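Local structure of 6-aminohexanoate-dimer hydrolase (Bacillus anthracis, 4GB7) at residues S140-T146 against Y249-T254; V388-F392 against Y406-Y410. The protein probably hydrolyses amide bonds of 6-aminohexanoate oligomers or a related substrate, as a member of the serine beta-lactamase family. All coordinates share one frame; numbering follows the deposited sequence.

Interaction 1. Residues S140-T146 against Y249-T254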
ATOM      1  N   SER A 140      -2.412  -3.060  -0.544  1.00 17.69           N
ATOM      2  CA  SER A 140      -2.291  -2.289   0.708  1.00 17.83           C
ATOM      3  C   SER A 140      -1.227  -1.177   0.681  1.00 16.43           C
ATOM      4  O   SER A 140      -1.088  -0.461   1.650  1.00 16.66           O
ATOM      5  CB  SER A 140      -2.001  -3.233   1.903  1.00 18.22           C
ATOM      6  OG  SER A 140      -3.123  -4.019   2.255  1.00 20.54           O
ATOM      7  N   LEU A 141      -0.508  -0.983  -0.426  1.00 16.05           N
ATOM      8  CA  LEU A 141       0.372   0.182  -0.543  1.00 16.08           C
ATOM      9  C   LEU A 141      -0.408   1.478  -0.330  1.00 15.59           C
ATOM     10  O   LEU A 141       0.158   2.424   0.104  1.00 18.22           O
ATOM     11  CB  LEU A 141       1.108   0.249  -1.857  1.00 18.37           C
ATOM     12  CG  LEU A 141       2.402  -0.537  -1.955  1.00 23.86           C
ATOM     13  CD1 LEU A 141       2.501  -1.827  -1.201  1.00 17.31           C
ATOM     14  CD2 LEU A 141       2.888  -0.638  -3.391  1.00 17.25           C
ATOM     15  N   ALA A 142      -1.705   1.500  -0.673  1.00 16.70           N
ATOM     16  CA  ALA A 142      -2.554   2.640  -0.402  1.00 15.74           C
ATOM     17  C   ALA A 142      -2.535   3.119   1.001  1.00 14.00           C
ATOM     18  O   ALA A 142      -2.758   4.348   1.251  1.00 17.60           O
ATOM     19  CB  ALA A 142      -4.013   2.298  -0.779  1.00 18.25           C
ATOM     20  N   LYS A 143      -2.294   2.231   1.953  1.00 16.48           N
ATOM     21  CA  LYS A 143      -2.537   2.636   3.355  1.00 16.64           C
ATOM     22  C   LYS A 143      -1.679   3.814   3.826  1.00 16.64           C
ATOM     23  O   LYS A 143      -2.104   4.631   4.666  1.00 17.44           O
ATOM     24  CB  LYS A 143      -2.308   1.432   4.272  1.00 16.50           C
ATOM     25  CG  LYS A 143      -3.331   0.337   4.080  1.00 16.54           C
ATOM     26  CD  LYS A 143      -3.172  -0.809   5.049  1.00 17.84           C
ATOM     27  CE  LYS A 143      -4.382  -1.758   5.054  1.00 19.14           C
ATOM     28  NZ  LYS A 143      -4.564  -2.601   3.829  1.00 18.98           N
ATOM     29  N   VAL A 144      -0.474   3.902   3.287  1.00 17.34           N
ATOM     30  CA  VAL A 144       0.483   4.932   3.699  1.00 18.10           C
ATOM     31  C   VAL A 144       0.011   6.347   3.313  1.00 16.71           C
ATOM     32  O   VAL A 144       0.380   7.293   3.949  1.00 17.98           O
ATOM     33  CB  VAL A 144       1.921   4.641   3.246  1.00 15.64           C
ATOM     34  CG1 VAL A 144       2.397   3.329   3.892  1.00 16.36           C
ATOM     35  CG2 VAL A 144       2.084   4.648   1.715  1.00 15.40           C
ATOM     36  N   PHE A 145      -0.829   6.448   2.302  1.00 15.69           N
ATOM     37  CA  PHE A 145      -1.416   7.736   1.881  1.00 14.52           C
ATOM     38  C   PHE A 145      -2.426   8.209   2.874  1.00 16.91           C
ATOM     39  O   PHE A 145      -2.411   9.391   3.216  1.00 19.50           O
ATOM     40  CB  PHE A 145      -1.970   7.606   0.465  1.00 17.20           C
ATOM     41  CG  PHE A 145      -0.873   7.428  -0.558  1.00 18.34           C
ATOM     42  CD1 PHE A 145      -0.248   8.510  -1.096  1.00 20.90           C
ATOM     43  CD2 PHE A 145      -0.472   6.177  -0.924  1.00 16.61           C
ATOM     44  CE1 PHE A 145       0.799   8.358  -1.977  1.00 20.39           C
ATOM     45  CE2 PHE A 145       0.547   5.996  -1.805  1.00 18.60           C
ATOM     46  CZ  PHE A 145       1.186   7.084  -2.339  1.00 16.46           C
ATOM     47  N   THR A 146      -3.324   7.317   3.310  1.00 16.30           N
ATOM     48  CA  THR A 146      -4.228   7.638   4.409  1.00 17.94           C
ATOM     49  C   THR A 146      -3.463   8.001   5.664  1.00 15.39           C
ATOM     50  O   THR A 146      -3.771   9.022   6.318  1.00 17.35           O
ATOM     51  CB  THR A 146      -5.229   6.497   4.655  1.00 17.41           C
ATOM     52  OG1 THR A 146      -6.135   6.459   3.546  1.00 21.45           O
ATOM     53  CG2 THR A 146      -6.034   6.680   5.955  1.00 19.90           C
ATOM     54  N   TYR A 249      -3.695  -6.796  11.924  1.00 21.47           N
ATOM     55  CA  TYR A 249      -3.794  -6.101  10.647  1.00 19.62           C
ATOM     56  C   TYR A 249      -5.227  -6.137  10.127  1.00 21.94           C
ATOM     57  O   TYR A 249      -5.814  -7.211   9.991  1.00 24.97           O
ATOM     58  CB  TYR A 249      -2.869  -6.767   9.663  1.00 21.53           C
ATOM     59  CG  TYR A 249      -2.627  -6.020   8.380  1.00 20.63           C
ATOM     60  CD1 TYR A 249      -1.695  -4.982   8.302  1.00 24.88           C
ATOM     61  CD2 TYR A 249      -3.259  -6.396   7.232  1.00 28.56           C
ATOM     62  CE1 TYR A 249      -1.425  -4.342   7.104  1.00 21.01           C
ATOM     63  CE2 TYR A 249      -3.020  -5.750   6.031  1.00 27.46           C
ATOM     64  CZ  TYR A 249      -2.100  -4.735   5.970  1.00 23.08           C
ATOM     65  OH  TYR A 249      -1.876  -4.152   4.759  1.00 22.12           O
ATOM     66  N   ASN A 250      -5.801  -4.961   9.843  1.00 19.64           N
ATOM     67  CA  ASN A 250      -7.159  -4.907   9.351  1.00 19.54           C
ATOM     68  C   ASN A 250      -7.385  -3.710   8.409  1.00 20.14           C
ATOM     69  O   ASN A 250      -7.225  -2.562   8.805  1.00 20.85           O
ATOM     70  CB  ASN A 250      -8.124  -4.813  10.544  1.00 19.33           C
ATOM     71  CG  ASN A 250      -9.542  -5.253  10.209  1.00 19.43           C
ATOM     72  OD1 ASN A 250     -10.183  -4.716   9.291  1.00 21.57           O
ATOM     73  ND2 ASN A 250     -10.049  -6.253  10.976  1.00 24.70           N
ATOM     74  N   ASN A 251      -7.843  -3.999   7.199  1.00 18.60           N
ATOM     75  CA  ASN A 251      -8.254  -2.960   6.229  1.00 18.90           C
ATOM     76  C   ASN A 251      -9.204  -1.941   6.841  1.00 19.47           C
ATOM     77  O   ASN A 251      -9.160  -0.766   6.513  1.00 19.08           O
ATOM     78  CB  ASN A 251      -8.985  -3.589   5.059  1.00 20.99           C
ATOM     79  CG  ASN A 251      -8.094  -4.444   4.182  1.00 20.16           C
ATOM     80  OD1 ASN A 251      -6.904  -4.201   4.037  1.00 22.18           O
ATOM     81  ND2 ASN A 251      -8.690  -5.471   3.596  1.00 24.49           N
ATOM     82  N   GLY A 252     -10.118  -2.414   7.665  1.00 20.96           N
ATOM     83  CA  GLY A 252     -11.108  -1.568   8.292  1.00 19.65           C
ATOM     84  C   GLY A 252     -10.544  -0.425   9.070  1.00 18.85           C
ATOM     85  O   GLY A 252     -11.205   0.651   9.170  1.00 20.51           O
ATOM     86  N   SER A 253      -9.370  -0.616   9.668  1.00 17.70           N
ATOM     87  CA  SER A 253      -8.753   0.469  10.425  1.00 18.59           C
ATOM     88  C   SER A 253      -8.406   1.646   9.507  1.00 16.59           C
ATOM     89  O   SER A 253      -8.720   2.797   9.787  1.00 17.98           O
ATOM     90  CB  SER A 253      -7.505  -0.005  11.188  1.00 19.03           C
ATOM     91  OG  SER A 253      -7.848  -0.976  12.183  1.00 20.93           O
ATOM     92  N   THR A 254      -7.781   1.348   8.366  1.00 16.41           N
ATOM     93  CA  THR A 254      -7.481   2.386   7.385  1.00 16.38           C
ATOM     94  C   THR A 254      -8.761   3.013   6.816  1.00 15.20           C
ATOM     95  O   THR A 254      -8.830   4.233   6.608  1.00 19.83           O
ATOM     96  CB  THR A 254      -6.657   1.787   6.244  1.00 16.14           C
ATOM     97  OG1 THR A 254      -5.657   0.945   6.803  1.00 19.37           O
ATOM     98  CG2 THR A 254      -5.990   2.904   5.391  1.00 16.32           C
TER

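Interaction 2. Residues V388-F392 against Y406-Y410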
ATOM      1  N   VAL A 388      15.276   3.771  -2.892  1.00 14.74           N
ATOM      2  CA  VAL A 388      13.841   3.461  -2.975  1.00 14.23           C
ATOM      3  C   VAL A 388      13.664   2.323  -3.983  1.00 15.45           C
ATOM      4  O   VAL A 388      14.198   2.387  -5.102  1.00 16.49           O
ATOM      5  CB  VAL A 388      13.039   4.673  -3.438  1.00 15.45           C
ATOM      6  CG1 VAL A 388      11.544   4.347  -3.640  1.00 15.99           C
ATOM      7  CG2 VAL A 388      13.231   5.832  -2.476  1.00 17.01           C
ATOM      8  N   ILE A 389      12.853   1.325  -3.617  1.00 14.78           N
ATOM      9  CA  ILE A 389      12.427   0.298  -4.558  1.00 15.60           C
ATOM     10  C   ILE A 389      10.905   0.267  -4.605  1.00 15.59           C
ATOM     11  O   ILE A 389      10.236   0.263  -3.568  1.00 16.47           O
ATOM     12  CB  ILE A 389      13.007  -1.066  -4.233  1.00 14.57           C
ATOM     13  CG1 ILE A 389      14.559  -1.033  -4.397  1.00 19.62           C
ATOM     14  CG2 ILE A 389      12.354  -2.196  -5.018  1.00 17.01           C
ATOM     15  CD1 ILE A 389      15.218  -2.373  -4.154  1.00 19.62           C
ATOM     16  N   VAL A 390      10.395   0.296  -5.810  1.00 13.92           N
ATOM     17  CA  VAL A 390       8.980   0.063  -6.125  1.00 15.32           C
ATOM     18  C   VAL A 390       8.872  -1.239  -6.845  1.00 14.67           C
ATOM     19  O   VAL A 390       9.543  -1.450  -7.849  1.00 14.88           O
ATOM     20  CB  VAL A 390       8.353   1.190  -6.962  1.00 14.48           C
ATOM     21  CG1 VAL A 390       6.889   0.873  -7.284  1.00 15.18           C
ATOM     22  CG2 VAL A 390       8.408   2.523  -6.187  1.00 16.44           C
ATOM     23  N   HIS A 391       7.995  -2.108  -6.355  1.00 15.61           N
ATOM     24  CA  HIS A 391       7.863  -3.456  -6.921  1.00 14.70           C
ATOM     25  C   HIS A 391       6.401  -3.723  -7.086  1.00 15.57           C
ATOM     26  O   HIS A 391       5.664  -3.742  -6.058  1.00 15.49           O
ATOM     27  CB  HIS A 391       8.526  -4.463  -5.957  1.00 16.04           C
ATOM     28  CG  HIS A 391       8.864  -5.789  -6.567  1.00 16.01           C
ATOM     29  ND1 HIS A 391       9.862  -6.539  -6.089  1.00 14.49           N
ATOM     30  CD2 HIS A 391       8.292  -6.488  -7.579  1.00 16.03           C
ATOM     31  CE1 HIS A 391       9.971  -7.665  -6.826  1.00 15.85           C
ATOM     32  NE2 HIS A 391       9.003  -7.642  -7.740  1.00 16.44           N
ATOM     33  N   PHE A 392       5.948  -3.869  -8.334  1.00 15.10           N
ATOM     34  CA  PHE A 392       4.569  -4.179  -8.652  1.00 13.60           C
ATOM     35  C   PHE A 392       4.506  -5.524  -9.299  1.00 15.98           C
ATOM     36  O   PHE A 392       5.368  -5.820 -10.147  1.00 16.79           O
ATOM     37  CB  PHE A 392       3.930  -3.215  -9.662  1.00 15.92           C
ATOM     38  CG  PHE A 392       3.759  -1.813  -9.226  1.00 15.43           C
ATOM     39  CD1 PHE A 392       3.786  -1.427  -7.885  1.00 16.21           C
ATOM     40  CD2 PHE A 392       3.434  -0.863 -10.217  1.00 17.22           C
ATOM     41  CE1 PHE A 392       3.586  -0.076  -7.569  1.00 15.57           C
ATOM     42  CE2 PHE A 392       3.219   0.463  -9.887  1.00 18.42           C
ATOM     43  CZ  PHE A 392       3.275   0.843  -8.556  1.00 17.29           C
ATOM     44  N   TYR A 406      12.993 -11.598  -1.894  1.00 16.92           N
ATOM     45  CA  TYR A 406      12.960 -10.200  -2.229  1.00 18.08           C
ATOM     46  C   TYR A 406      13.527  -9.309  -1.134  1.00 18.17           C
ATOM     47  O   TYR A 406      14.307  -8.400  -1.420  1.00 15.90           O
ATOM     48  CB  TYR A 406      11.526  -9.801  -2.553  1.00 17.53           C
ATOM     49  CG  TYR A 406      10.925 -10.244  -3.879  1.00 17.76           C
ATOM     50  CD1 TYR A 406      11.703 -10.763  -4.919  1.00 16.91           C
ATOM     51  CD2 TYR A 406       9.555 -10.129  -4.085  1.00 15.61           C
ATOM     52  CE1 TYR A 406      11.131 -11.070  -6.114  1.00 18.39           C
ATOM     53  CE2 TYR A 406       8.967 -10.438  -5.275  1.00 18.11           C
ATOM     54  CZ  TYR A 406       9.762 -10.935  -6.286  1.00 18.47           C
ATOM     55  OH  TYR A 406       9.190 -11.227  -7.488  1.00 19.54           O
ATOM     56  N   SER A 407      13.155  -9.568   0.124  1.00 19.56           N
ATOM     57  CA  SER A 407      13.620  -8.716   1.203  1.00 19.00           C
ATOM     58  C   SER A 407      15.139  -8.704   1.302  1.00 17.11           C
ATOM     59  O   SER A 407      15.754  -7.662   1.489  1.00 18.66           O
ATOM     60  CB  SER A 407      13.008  -9.157   2.538  1.00 20.67           C
ATOM     61  OG  SER A 407      11.609  -8.977   2.503  1.00 22.06           O
ATOM     62  N   ASN A 408      15.737  -9.891   1.139  1.00 15.22           N
ATOM     63  CA  ASN A 408      17.170 -10.021   1.166  1.00 17.64           C
ATOM     64  C   ASN A 408      17.805  -9.442  -0.108  1.00 15.79           C
ATOM     65  O   ASN A 408      18.867  -8.823  -0.040  1.00 16.14           O
ATOM     66  CB  ASN A 408      17.559 -11.489   1.334  1.00 19.23           C
ATOM     67  CG  ASN A 408      17.515 -11.914   2.801  1.00 17.22           C
ATOM     68  OD1 ASN A 408      18.410 -11.514   3.574  1.00 21.84           O
ATOM     69  ND2 ASN A 408      16.455 -12.677   3.201  1.00 19.32           N
HETATM   70  N   MSE A 409      17.170  -9.631  -1.254  1.00 16.87           N
HETATM   71  CA  MSE A 409      17.652  -9.081  -2.539  1.00 16.61           C
HETATM   72  C   MSE A 409      17.736  -7.554  -2.474  1.00 15.53           C
HETATM   73  O   MSE A 409      18.673  -6.931  -3.004  1.00 16.72           O
HETATM   74  CB  MSE A 409      16.672  -9.492  -3.629  1.00 21.26           C
HETATM   75  CG  MSE A 409      16.918  -8.988  -5.020  1.00 22.69           C
HETATM   76 SE   MSE A 409      15.385  -9.639  -6.016  0.70 24.47          SE
HETATM   77  CE  MSE A 409      14.239  -8.118  -5.773  1.00 20.97           C
ATOM     78  N   TYR A 410      16.783  -6.923  -1.777  1.00 15.40           N
ATOM     79  CA  TYR A 410      16.834  -5.456  -1.693  1.00 15.94           C
ATOM     80  C   TYR A 410      18.079  -4.966  -0.928  1.00 15.55           C
ATOM     81  O   TYR A 410      18.672  -3.940  -1.254  1.00 16.56           O
ATOM     82  CB  TYR A 410      15.598  -4.925  -1.020  1.00 16.64           C
ATOM     83  CG  TYR A 410      14.278  -5.212  -1.697  1.00 15.27           C
ATOM     84  CD1 TYR A 410      14.170  -5.548  -3.027  1.00 14.81           C
ATOM     85  CD2 TYR A 410      13.133  -5.180  -0.968  1.00 18.20           C
ATOM     86  CE1 TYR A 410      12.926  -5.837  -3.588  1.00 15.21           C
ATOM     87  CE2 TYR A 410      11.913  -5.443  -1.517  1.00 16.99           C
ATOM     88  CZ  TYR A 410      11.808  -5.801  -2.843  1.00 15.73           C
ATOM     89  OH  TYR A 410      10.537  -6.065  -3.362  1.00 18.66           O
TER

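Interaction 1. Residues S140-T146 against Y249-T254
S140, K143 and Y249 bring their polar ends together, and N251 OD1 joins them. K143 NZ gives a hydrogen bond to N251 OD1 at 2.8 Å. The donor lies in the carbonyl plane of that amide, with a C=O...N angle of 157°. Within its own segment K143 NZ bonds S140 OG at 2.6 Å, and it also reaches Y249 OH in a weak bond of 3.2 Å. K143 NZ is also hydrogen-bonded to S300 O. The lysine chain is extended as far as CE and turns only at its last torsion (chi4 70°), which brings NZ round to the oxygens. S140 OG lies 2.8 Å from Y249 OH, at the edge of the tyrosine ring and in its plane. A nitrate ion, probably from the crystallisation liquor, is hydrogen-bonded to S140 OG and lies near Y249 OH.

The arrangement is consistent with the SxxK motif of serine beta-lactamases and penicillin-recognising enzymes. The serine and lysine stand one turn apart at a helix start, and Y249 and N251 would fit the YxN element. By analogy S140 is probably the nucleophile, and K143 and Y249 probably assist it.

T254 packs on the lysine chain, crossing it at about a right angle, with its OG1 3.5 Å from K143 CE; that hydroxyl is hydrogen-bonded to Q358. The apolar part is a methyl contact: T146, one turn after K143, meets T254 CG2 with its CB at 3.7 Å.

A side-chain cap starts helix 251-265: N250 OD1 accepts from G252 N at 2.8 Å. The side-chain amide of N251 is held by D208 through ND2, while its OD1 faces the lysine.

Interaction 2. Residues V388-F392 against Y406-Y410
I389 meets Y410 where strand 387-393 faces helix 402-417. The axes of the two segments come within 11.3 Å and run roughly antiparallel. I389 CD1 touches Y410 CD1 at 3.5 Å. The CG2 branch lies over one face of the same ring, so both branches of the isoleucine meet the tyrosine ring. F113 of the neighbouring strand 110-117 adds to this packing.

V390 faces the other way, towards M310 and A311 of helix 307-318.

H391 again points to the helix. Its CG is anti to the backbone N (chi1 -161°), which carries the imidazole out from the strand to two tyrosines. ND1 and Y410 OH share a hydrogen bond of 2.8 Å, and either atom could be the donor. The bond is near the plane of both rings, and its angle is 146°. The other ring nitrogen, NE2, is hydrogen-bonded to T110 OG1. Both ring nitrogens of this buried histidine are therefore satisfied, which should fix its rotation. CE1 sits over one face of the Y406 ring, displaced toward the rim, and comes within 3.3 Å of Y406 CZ. The two ring planes are inclined at 43°. The methyl CE of selenomethionine M409 lies more loosely beside H391 CE1, at 4.4 Å.

F392 turns back to the side of V390 and stacks on H136.

The strand thus has a helix on each face: 402-417 on one and 307-318 on the other. This is the layered alpha/beta arrangement of the serine beta-lactamase fold, in which the C-terminal helix packs on the central antiparallel sheet.

From the N terminus, the chain reaches 140-146 after strands 110-117 and 120-126 of the five-stranded sheet. Interaction 1 then closes a long loop of 102 residues, with 37 residues in helices, when 249-254 returns to the start of helix 143-155. Interaction 2 opens later and closes a short loop, with 13 residues between 388-392 and 406-410. The two are in series and neither nest nor cross. Interaction 1 joins two helix starts at the probable active site; interaction 2 fastens the C-terminal helix to the sheet. Their centres are 20 Å apart, but L141 CD2 packs on F392 CE1 at 4.3 Å, so segments 140-146 and 388-392 touch directly.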